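Probable serine protease HTRA3 (Homo sapiens, PDB 2P3W) probably cleaves other proteins as a serine protease of the HtrA family and carries a PDZ domain that binds the C-terminal ends of peptide ligands. Local coordinates at residues R6-R11 against E75-E80; I10-I15 against V68-L73; V60-R65 against L83-R88. One frame throughout, in Å; residues are numbered along the deposited sequence.

Interaction 1: residues R6-R11 against E75-E80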
loop_
_atom_site.group_PDB
_atom_site.type_symbol
_atom_site.label_atom_id
_atom_site.label_comp_id
_atom_site.label_asym_id
_atom_site.label_seq_id
_atom_site.Cartn_x
_atom_site.Cartn_y
_atom_site.Cartn_z
ATOM N N ARG A 6 -0.040 -13.122 -0.023
ATOM C CA ARG A 6 1.179 -13.052 0.797
ATOM C C ARG A 6 1.769 -11.684 0.539
ATOM O O ARG A 6 1.907 -11.271 -0.608
ATOM C CB ARG A 6 2.216 -14.129 0.381
ATOM C CG ARG A 6 1.720 -15.519 0.607
ATOM C CD ARG A 6 2.374 -16.589 -0.277
ATOM N NE ARG A 6 1.351 -17.598 -0.556
ATOM C CZ ARG A 6 0.922 -18.496 0.331
ATOM N NH1 ARG A 6 1.473 -18.592 1.533
ATOM N NH2 ARG A 6 -0.078 -19.304 0.009
ATOM N N PHE A 7 2.111 -10.962 1.598
ATOM C CA PHE A 7 2.622 -9.624 1.411
ATOM C C PHE A 7 3.616 -9.230 2.481
ATOM O O PHE A 7 3.602 -9.740 3.598
ATOM C CB PHE A 7 1.477 -8.602 1.356
ATOM C CG PHE A 7 0.836 -8.295 2.686
ATOM C CD1 PHE A 7 -0.165 -9.110 3.202
ATOM C CD2 PHE A 7 1.212 -7.167 3.421
ATOM C CE1 PHE A 7 -0.756 -8.803 4.438
ATOM C CE2 PHE A 7 0.660 -6.888 4.619
ATOM C CZ PHE A 7 -0.327 -7.693 5.140
ATOM N N ILE A 8 4.511 -8.313 2.109
ATOM C CA ILE A 8 5.417 -7.733 3.106
ATOM C C ILE A 8 5.178 -6.257 3.428
ATOM O O ILE A 8 5.677 -5.767 4.442
ATOM C CB ILE A 8 6.914 -7.943 2.753
ATOM C CG1 ILE A 8 7.292 -7.309 1.418
ATOM C CG2 ILE A 8 7.217 -9.450 2.747
ATOM C CD1 ILE A 8 8.791 -7.306 1.089
ATOM N N GLY A 9 4.432 -5.545 2.588
ATOM C CA GLY A 9 4.038 -4.190 2.912
ATOM C C GLY A 9 5.005 -3.084 2.525
ATOM O O GLY A 9 5.216 -2.133 3.292
ATOM N N ILE A 10 5.576 -3.183 1.327
ATOM C CA ILE A 10 6.322 -2.054 0.780
ATOM C C ILE A 10 5.845 -1.736 -0.616
ATOM O O ILE A 10 5.391 -2.646 -1.333
ATOM C CB ILE A 10 7.843 -2.303 0.782
ATOM C CG1 ILE A 10 8.222 -3.468 -0.108
ATOM C CG2 ILE A 10 8.392 -2.561 2.182
ATOM C CD1 ILE A 10 9.747 -3.524 -0.375
ATOM N N ARG A 11 5.967 -0.458 -1.001
ATOM C CA ARG A 11 5.795 -0.056 -2.395
ATOM C C ARG A 11 7.221 0.095 -2.953
ATOM O O ARG A 11 8.013 0.883 -2.454
ATOM C CB ARG A 11 4.953 1.210 -2.516
ATOM C CG ARG A 11 4.780 1.626 -3.980
ATOM C CD ARG A 11 3.441 2.230 -4.284
ATOM N NE ARG A 11 3.185 3.468 -3.554
ATOM C CZ ARG A 11 3.703 4.640 -3.867
ATOM N NH1 ARG A 11 4.522 4.748 -4.890
ATOM N NH2 ARG A 11 3.378 5.721 -3.157
ATOM N N GLU A 75 8.447 -12.312 -6.698
ATOM C CA GLU A 75 8.491 -13.776 -6.749
ATOM C C GLU A 75 8.938 -14.353 -5.393
ATOM O O GLU A 75 8.402 -15.358 -4.925
ATOM C CB GLU A 75 9.414 -14.254 -7.881
ATOM C CG GLU A 75 9.671 -15.763 -7.953
ATOM C CD GLU A 75 8.547 -16.557 -8.582
ATOM O OE1 GLU A 75 7.377 -16.107 -8.547
ATOM O OE2 GLU A 75 8.853 -17.653 -9.132
ATOM N N ALA A 76 9.926 -13.727 -4.764
ATOM C CA ALA A 76 10.366 -14.179 -3.419
ATOM C C ALA A 76 9.267 -14.079 -2.366
ATOM O O ALA A 76 9.069 -15.000 -1.572
ATOM C CB ALA A 76 11.578 -13.436 -2.981
ATOM N N VAL A 77 8.540 -12.970 -2.353
ATOM C CA VAL A 77 7.405 -12.799 -1.440
ATOM C C VAL A 77 6.330 -13.876 -1.645
ATOM O O VAL A 77 5.704 -14.334 -0.707
ATOM C CB VAL A 77 6.800 -11.395 -1.595
ATOM C CG1 VAL A 77 5.566 -11.251 -0.825
ATOM C CG2 VAL A 77 7.802 -10.353 -1.151
ATOM N N LEU A 78 6.154 -14.281 -2.880
ATOM C CA LEU A 78 5.151 -15.276 -3.243
ATOM C C LEU A 78 5.573 -16.671 -2.853
ATOM O O LEU A 78 4.714 -17.531 -2.625
ATOM C CB LEU A 78 4.946 -15.210 -4.762
ATOM C CG LEU A 78 3.888 -16.094 -5.414
ATOM C CD1 LEU A 78 2.477 -15.817 -4.849
ATOM C CD2 LEU A 78 3.930 -15.903 -6.926
ATOM N N THR A 79 6.884 -16.915 -2.791
ATOM C CA THR A 79 7.390 -18.286 -2.726
ATOM C C THR A 79 8.179 -18.705 -1.473
ATOM O O THR A 79 8.240 -19.910 -1.160
ATOM C CB THR A 79 8.239 -18.621 -3.992
ATOM O OG1 THR A 79 9.394 -17.785 -4.049
ATOM C CG2 THR A 79 7.435 -18.409 -5.253
ATOM N N GLU A 80 8.810 -17.751 -0.804
ATOM C CA GLU A 80 9.697 -18.038 0.308
ATOM C C GLU A 80 9.180 -17.383 1.594
ATOM O O GLU A 80 8.477 -16.392 1.572
ATOM C CB GLU A 80 11.071 -17.516 -0.009
ATOM C CG GLU A 80 11.692 -18.266 -1.198
ATOM C CD GLU A 80 12.929 -17.581 -1.682
ATOM O OE1 GLU A 80 13.986 -17.771 -1.051
ATOM O OE2 GLU A 80 12.836 -16.859 -2.704
#
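Ile8 and Val77 join the peptide-binding loop of the PDZ domain, Phe7-Ile8-Gly9-Ile10, the counterpart of the GLGF motif of classical PDZ domains, to the last turns of helix 70-79. The two side chains meet at a slant. Ile8 has its CG1 branch between its backbone N and carbonyl carbon (chi1 60°), and this brings the whole branched end against one methyl: CD1 lies 3.9 Å from Val77 CG2, while Ile8 CG1 and CG2 are hardly farther from it. The other methyl of the valine turns to the strand backbone, with Val77 CG1 3.7 Å from Arg6 O and 4.0 Å from Phe7 CA. Arg6 lays its aliphatic part over the C-terminal end of the helix, its CD 3.4 Å from Leu78 O. The backbone of Phe7 pairs with Glu101 of strand 92-103. Val112 of the second subunit, the last residue of the phage-derived ligand sequence, packs on Ile8, Ile10 and Val77. The contact between loop and helix is thus one of dispersion between branched aliphatic groups, and it gives the pocket for the terminal ligand residue an apolar wall, consistent with a preference for hydrophobic C termini.

Interaction 2: residues I10-I15 against V68-L73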
loop_
_atom_site.group_PDB
_atom_site.type_symbol
_atom_site.label_atom_id
_atom_site.label_comp_id
_atom_site.label_asym_id
_atom_site.label_seq_id
_atom_site.Cartn_x
_atom_site.Cartn_y
_atom_site.Cartn_z
ATOM N N ILE A 10 5.576 -3.183 1.327
ATOM C CA ILE A 10 6.322 -2.054 0.780
ATOM C C ILE A 10 5.845 -1.736 -0.616
ATOM O O ILE A 10 5.391 -2.646 -1.333
ATOM C CB ILE A 10 7.843 -2.303 0.782
ATOM C CG1 ILE A 10 8.222 -3.468 -0.108
ATOM C CG2 ILE A 10 8.392 -2.561 2.182
ATOM C CD1 ILE A 10 9.747 -3.524 -0.375
ATOM N N ARG A 11 5.967 -0.458 -1.001
ATOM C CA ARG A 11 5.795 -0.056 -2.395
ATOM C C ARG A 11 7.221 0.095 -2.953
ATOM O O ARG A 11 8.013 0.883 -2.454
ATOM C CB ARG A 11 4.953 1.210 -2.516
ATOM C CG ARG A 11 4.780 1.626 -3.980
ATOM C CD ARG A 11 3.441 2.230 -4.284
ATOM N NE ARG A 11 3.185 3.468 -3.554
ATOM C CZ ARG A 11 3.703 4.640 -3.867
ATOM N NH1 ARG A 11 4.522 4.748 -4.890
ATOM N NH2 ARG A 11 3.378 5.721 -3.157
ATOM N N MET A 12 7.552 -0.759 -3.918
ATOM C CA MET A 12 8.916 -0.950 -4.354
ATOM C C MET A 12 9.122 -0.417 -5.757
ATOM O O MET A 12 8.199 -0.414 -6.590
ATOM C CB MET A 12 9.277 -2.446 -4.296
ATOM C CG MET A 12 8.447 -3.339 -5.200
ATOM S SD MET A 12 8.976 -5.050 -5.283
ATOM C CE MET A 12 7.682 -5.744 -6.241
ATOM N N ARG A 13 10.334 0.056 -6.023
ATOM C CA ARG A 13 10.734 0.551 -7.321
ATOM C C ARG A 13 12.095 -0.044 -7.700
ATOM O O ARG A 13 13.011 -0.083 -6.869
ATOM C CB ARG A 13 10.874 2.075 -7.252
ATOM C CG ARG A 13 9.568 2.799 -7.022
ATOM C CD ARG A 13 9.756 4.291 -6.832
ATOM N NE ARG A 13 10.338 4.953 -8.002
ATOM C CZ ARG A 13 10.784 6.211 -8.029
ATOM N NH1 ARG A 13 10.777 6.977 -6.935
ATOM N NH2 ARG A 13 11.260 6.719 -9.161
ATOM N N THR A 14 12.240 -0.512 -8.938
ATOM C CA THR A 14 13.542 -0.977 -9.423
ATOM C C THR A 14 14.572 0.167 -9.519
ATOM O O THR A 14 14.284 1.208 -10.114
ATOM C CB THR A 14 13.401 -1.637 -10.823
ATOM O OG1 THR A 14 12.492 -2.738 -10.729
ATOM C CG2 THR A 14 14.747 -2.121 -11.333
ATOM N N ILE A 15 15.769 -0.038 -8.950
ATOM C CA ILE A 15 16.871 0.918 -9.114
ATOM C C ILE A 15 17.301 0.955 -10.582
ATOM O O ILE A 15 17.660 -0.077 -11.176
ATOM C CB ILE A 15 18.082 0.565 -8.223
ATOM C CG1 ILE A 15 17.758 0.734 -6.716
ATOM C CG2 ILE A 15 19.325 1.384 -8.636
ATOM C CD1 ILE A 15 17.755 2.132 -6.198
ATOM N N VAL A 68 18.015 -7.393 -8.682
ATOM C CA VAL A 68 18.191 -6.326 -9.674
ATOM C C VAL A 68 16.860 -5.760 -10.181
ATOM O O VAL A 68 16.843 -4.677 -10.748
ATOM C CB VAL A 68 19.071 -6.781 -10.857
ATOM C CG1 VAL A 68 20.438 -7.252 -10.341
ATOM C CG2 VAL A 68 18.389 -7.888 -11.679
ATOM N N ASP A 69 15.755 -6.485 -9.990
ATOM C CA ASP A 69 14.450 -6.053 -10.545
ATOM C C ASP A 69 13.323 -6.376 -9.597
ATOM O O ASP A 69 13.319 -7.402 -8.932
ATOM C CB ASP A 69 14.175 -6.735 -11.894
ATOM C CG ASP A 69 12.998 -6.112 -12.637
ATOM O OD1 ASP A 69 11.856 -6.629 -12.563
ATOM O OD2 ASP A 69 13.207 -5.068 -13.275
ATOM N N SER A 70 12.355 -5.476 -9.509
ATOM C CA SER A 70 11.240 -5.666 -8.577
ATOM C C SER A 70 10.509 -7.014 -8.764
ATOM O O SER A 70 10.068 -7.629 -7.775
ATOM C CB SER A 70 10.279 -4.487 -8.664
ATOM O OG SER A 70 9.676 -4.418 -9.939
ATOM N N SER A 71 10.412 -7.501 -9.995
ATOM C CA SER A 71 9.749 -8.789 -10.254
ATOM C C SER A 71 10.364 -9.938 -9.451
ATOM O O SER A 71 9.663 -10.913 -9.088
ATOM C CB SER A 71 9.786 -9.118 -11.749
ATOM O OG SER A 71 11.120 -9.305 -12.213
ATOM N N GLU A 72 11.669 -9.846 -9.182
ATOM C CA GLU A 72 12.363 -10.887 -8.423
ATOM C C GLU A 72 11.919 -10.854 -6.976
ATOM O O GLU A 72 11.769 -11.901 -6.353
ATOM C CB GLU A 72 13.883 -10.702 -8.494
ATOM C CG GLU A 72 14.446 -10.864 -9.898
ATOM C CD GLU A 72 15.879 -10.400 -10.031
ATOM O OE1 GLU A 72 16.327 -9.533 -9.264
ATOM O OE2 GLU A 72 16.559 -10.898 -10.942
ATOM N N LEU A 73 11.691 -9.662 -6.421
ATOM C CA LEU A 73 11.244 -9.577 -5.027
ATOM C C LEU A 73 9.776 -10.033 -4.922
ATOM O O LEU A 73 9.372 -10.746 -3.985
ATOM C CB LEU A 73 11.424 -8.169 -4.471
ATOM C CG LEU A 73 11.013 -8.007 -2.999
ATOM C CD1 LEU A 73 11.761 -8.978 -2.041
ATOM C CD2 LEU A 73 11.246 -6.551 -2.630
HETATM O O HOH W 1 8.159 -1.983 -9.205
HETATM O O HOH W 2 11.003 -2.780 -12.876
HETATM O O HOH W 3 18.494 -2.548 -10.089
#
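Strand 10-14 comes nearest to the start of helix 70-79 at its far end, where the CA atoms of Thr14 and Asp69 are 5.3 Å apart. There Ser70 N donates a nearly straight hydrogen bond (163°) to Thr14 OG1 at 3.0 Å. With chi1 at -59° the threonine hydroxyl lies beside its own backbone N, and the methyl CG2 points to Val68 O, 3.4 Å away. One water links Thr14 OG1 to Asp69 OD2, and another joins Met12 O to Ser70 OG. Deeper in, the extended Met12 chain passes alongside the first helical turn: its CE lies 3.4 Å from Ser70 O, and its SD is 3.8 Å from Leu73 CD2. Ile10 CD1 reaches the same leucine methyl, the two side chains at about a right angle. Asp69, the N-cap, holds the helix start: Ser71 N and OG reach its OD1 from opposite faces of the carboxylate. Glu72 OE1 accepts from Asp69 N, completing a capping box, and from Val68 N. A strand of the second subunit pairs antiparallel with Arg11 and Met12, its Arg110 packing on Ser70. This is the peptide-binding groove of a PDZ domain, in which a ligand adds a strand between the binding strand and the helix.

Interaction 3: residues V60-R65 against L83-R88; sequences VKVNGR and LLLEVR
A chi1 of -67° sets Asn63 CG beside its own backbone N and swings OD1 to the neighbouring strand, where it accepts from Leu84 N at 2.8 Å; the donor stands above the plane of the amide carbonyl. Glu86 instead has CG anti to its N (chi1 -171°) and runs out beside Lys61, the two chains pointing the same way. Asn63 N returns a bond to Leu84 O at 2.9 Å, so backbone and side chain of one residue grip both polar atoms of the leucine. The strands are antiparallel at 172°, with Val60 N to Glu86 O at 2.8 Å and Glu86 N to Lys61 O at 3.1 Å. Val62 to Arg65 form a type I' turn, and a water spans Gly64 N and Leu84 O.

One face of the sheet is apolar: Val62 CG2 touches Leu85 CD2 at 3.7 Å and also meets Leu83 CD2, while Ala76 of helix 70-79 lies against Val62. On the other face the methylenes of Lys61 run along the carboxylate, CD 3.4 Å from Glu86 OE1, although the ammonium group does not contact it. Glu86 OE2 is bridged by Arg88 NH2, while NH1 of the arginine pairs with Asp93. Val60 CG2 sits 3.5 Å above the guanidinium plane of Arg88, over its centre.

Asn63 ND2 meanwhile bonds Glu80 OE1, and Arg65 is salt-bridged to the same carboxylate, so the turn is tied to the helix end as well as to the strand. The contact thus sets aliphatic packing toward the domain interior against a charged network on the other face, where the positive groups around Glu86 would probably stabilise its ionised form and the two acids would hold the Arg88 guanidinium against Val60.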
loop_
_atom_site.group_PDB
_atom_site.type_symbol
_atom_site.label_atom_id
_atom_site.label_comp_id
_atom_site.label_asym_id
_atom_site.label_seq_id
_atom_site.Cartn_x
_atom_site.Cartn_y
_atom_site.Cartn_z
ATOM N N VAL A 60 18.970 -5.205 -1.471
ATOM C CA VAL A 60 19.945 -5.697 -2.437
ATOM C C VAL A 60 20.071 -7.222 -2.567
ATOM O O VAL A 60 20.527 -7.699 -3.596
ATOM C CB VAL A 60 21.323 -5.050 -2.217
ATOM C CG1 VAL A 60 21.195 -3.524 -2.393
ATOM C CG2 VAL A 60 21.879 -5.383 -0.847
ATOM N N LYS A 61 19.654 -7.976 -1.550
ATOM C CA LYS A 61 19.642 -9.428 -1.610
ATOM C C LYS A 61 18.470 -9.994 -0.832
ATOM O O LYS A 61 17.960 -9.364 0.096
ATOM C CB LYS A 61 20.933 -10.015 -1.027
ATOM C CG LYS A 61 22.162 -9.738 -1.852
ATOM C CD LYS A 61 23.353 -10.583 -1.378
ATOM C CE LYS A 61 24.539 -10.432 -2.326
ATOM N NZ LYS A 61 24.313 -11.159 -3.619
ATOM N N VAL A 62 18.019 -11.164 -1.261
ATOM C CA VAL A 62 17.016 -11.933 -0.530
ATOM C C VAL A 62 17.529 -13.365 -0.398
ATOM O O VAL A 62 17.880 -13.996 -1.394
ATOM C CB VAL A 62 15.633 -11.888 -1.212
ATOM C CG1 VAL A 62 15.692 -12.327 -2.679
ATOM C CG2 VAL A 62 14.612 -12.731 -0.454
ATOM N N ASN A 63 17.620 -13.842 0.844
ATOM C CA ASN A 63 18.138 -15.189 1.126
ATOM C C ASN A 63 19.470 -15.438 0.388
ATOM O O ASN A 63 19.745 -16.527 -0.130
ATOM C CB ASN A 63 17.035 -16.230 0.838
ATOM C CG ASN A 63 15.862 -16.120 1.814
ATOM O OD1 ASN A 63 16.009 -15.612 2.933
ATOM N ND2 ASN A 63 14.687 -16.597 1.407
ATOM N N GLY A 64 20.321 -14.415 0.375
ATOM C CA GLY A 64 21.629 -14.499 -0.287
ATOM C C GLY A 64 21.682 -14.270 -1.793
ATOM O O GLY A 64 22.759 -14.257 -2.377
ATOM N N ARG A 65 20.540 -14.086 -2.435
ATOM C CA ARG A 65 20.495 -13.894 -3.869
ATOM C C ARG A 65 20.403 -12.428 -4.230
ATOM O O ARG A 65 19.568 -11.708 -3.680
ATOM C CB ARG A 65 19.296 -14.615 -4.445
ATOM C CG ARG A 65 19.303 -16.095 -4.178
ATOM C CD ARG A 65 18.283 -16.784 -5.037
ATOM N NE ARG A 65 16.986 -16.117 -4.910
ATOM C CZ ARG A 65 16.106 -16.332 -3.940
ATOM N NH1 ARG A 65 16.344 -17.222 -2.982
ATOM N NH2 ARG A 65 14.969 -15.654 -3.945
ATOM N N LEU A 83 11.862 -14.070 4.614
ATOM C CA LEU A 83 12.846 -13.494 3.706
ATOM C C LEU A 83 13.943 -12.811 4.521
ATOM O O LEU A 83 13.665 -11.868 5.293
ATOM C CB LEU A 83 12.171 -12.454 2.807
ATOM C CG LEU A 83 10.964 -12.894 1.947
ATOM C CD1 LEU A 83 10.583 -11.743 1.002
ATOM C CD2 LEU A 83 11.296 -14.097 1.184
ATOM N N LEU A 84 15.184 -13.271 4.326
ATOM C CA LEU A 84 16.356 -12.601 4.881
ATOM C C LEU A 84 16.775 -11.518 3.892
ATOM O O LEU A 84 17.359 -11.806 2.856
ATOM C CB LEU A 84 17.465 -13.621 5.160
ATOM C CG LEU A 84 17.136 -14.705 6.192
ATOM C CD1 LEU A 84 18.151 -15.821 6.149
ATOM C CD2 LEU A 84 17.055 -14.129 7.594
ATOM N N LEU A 85 16.458 -10.269 4.229
ATOM C CA LEU A 85 16.628 -9.146 3.308
ATOM C C LEU A 85 17.836 -8.325 3.719
ATOM O O LEU A 85 17.895 -7.875 4.855
ATOM C CB LEU A 85 15.382 -8.261 3.288
ATOM C CG LEU A 85 14.070 -8.919 2.795
ATOM C CD1 LEU A 85 12.904 -7.981 2.810
ATOM C CD2 LEU A 85 14.270 -9.495 1.405
ATOM N N GLU A 86 18.767 -8.154 2.786
ATOM C CA GLU A 86 19.955 -7.320 2.949
ATOM C C GLU A 86 19.608 -5.934 2.438
ATOM O O GLU A 86 19.171 -5.778 1.294
ATOM C CB GLU A 86 21.097 -7.911 2.111
ATOM C CG GLU A 86 22.520 -7.328 2.281
ATOM C CD GLU A 86 23.588 -8.209 1.581
ATOM O OE1 GLU A 86 23.662 -9.434 1.849
ATOM O OE2 GLU A 86 24.345 -7.687 0.738
ATOM N N VAL A 87 19.810 -4.935 3.285
ATOM C CA VAL A 87 19.394 -3.576 3.000
ATOM C C VAL A 87 20.574 -2.611 3.151
ATOM O O VAL A 87 21.401 -2.736 4.043
ATOM C CB VAL A 87 18.259 -3.155 3.978
ATOM C CG1 VAL A 87 18.151 -1.638 4.129
ATOM C CG2 VAL A 87 16.913 -3.809 3.586
ATOM N N ARG A 88 20.641 -1.657 2.233
ATOM C CA ARG A 88 21.546 -0.523 2.329
ATOM C C ARG A 88 20.746 0.672 2.808
ATOM O O ARG A 88 19.767 1.058 2.145
ATOM C CB ARG A 88 22.127 -0.188 0.959
ATOM C CG ARG A 88 22.866 -1.317 0.294
ATOM C CD ARG A 88 24.184 -1.584 0.957
ATOM N NE ARG A 88 24.816 -2.741 0.330
ATOM C CZ ARG A 88 24.797 -3.990 0.805
ATOM N NH1 ARG A 88 24.176 -4.288 1.946
ATOM N NH2 ARG A 88 25.418 -4.956 0.118
HETATM O O HOH W 4 20.116 -11.953 1.839
#

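The three contacts lie about 11 to 13 Å apart, centre to centre, within a single PDZ domain, and all three reach the same antiparallel sheet. Interactions 1 and 2 start from one continuous run, sharing Ile10 and Arg11, and both end on helix 70-79, so together they follow the two walls of the ligand groove from the end holding the terminal residue to the helix start; both touch the second subunit. Interaction 3 brackets that helix in sequence, since segments 60-65 and 83-88 precede and follow it. Leu83 packs on both Leu73 and Val77, and Glu80 bridges to Arg65. The strand pair thereby backs the helix whose other side faces the ligand.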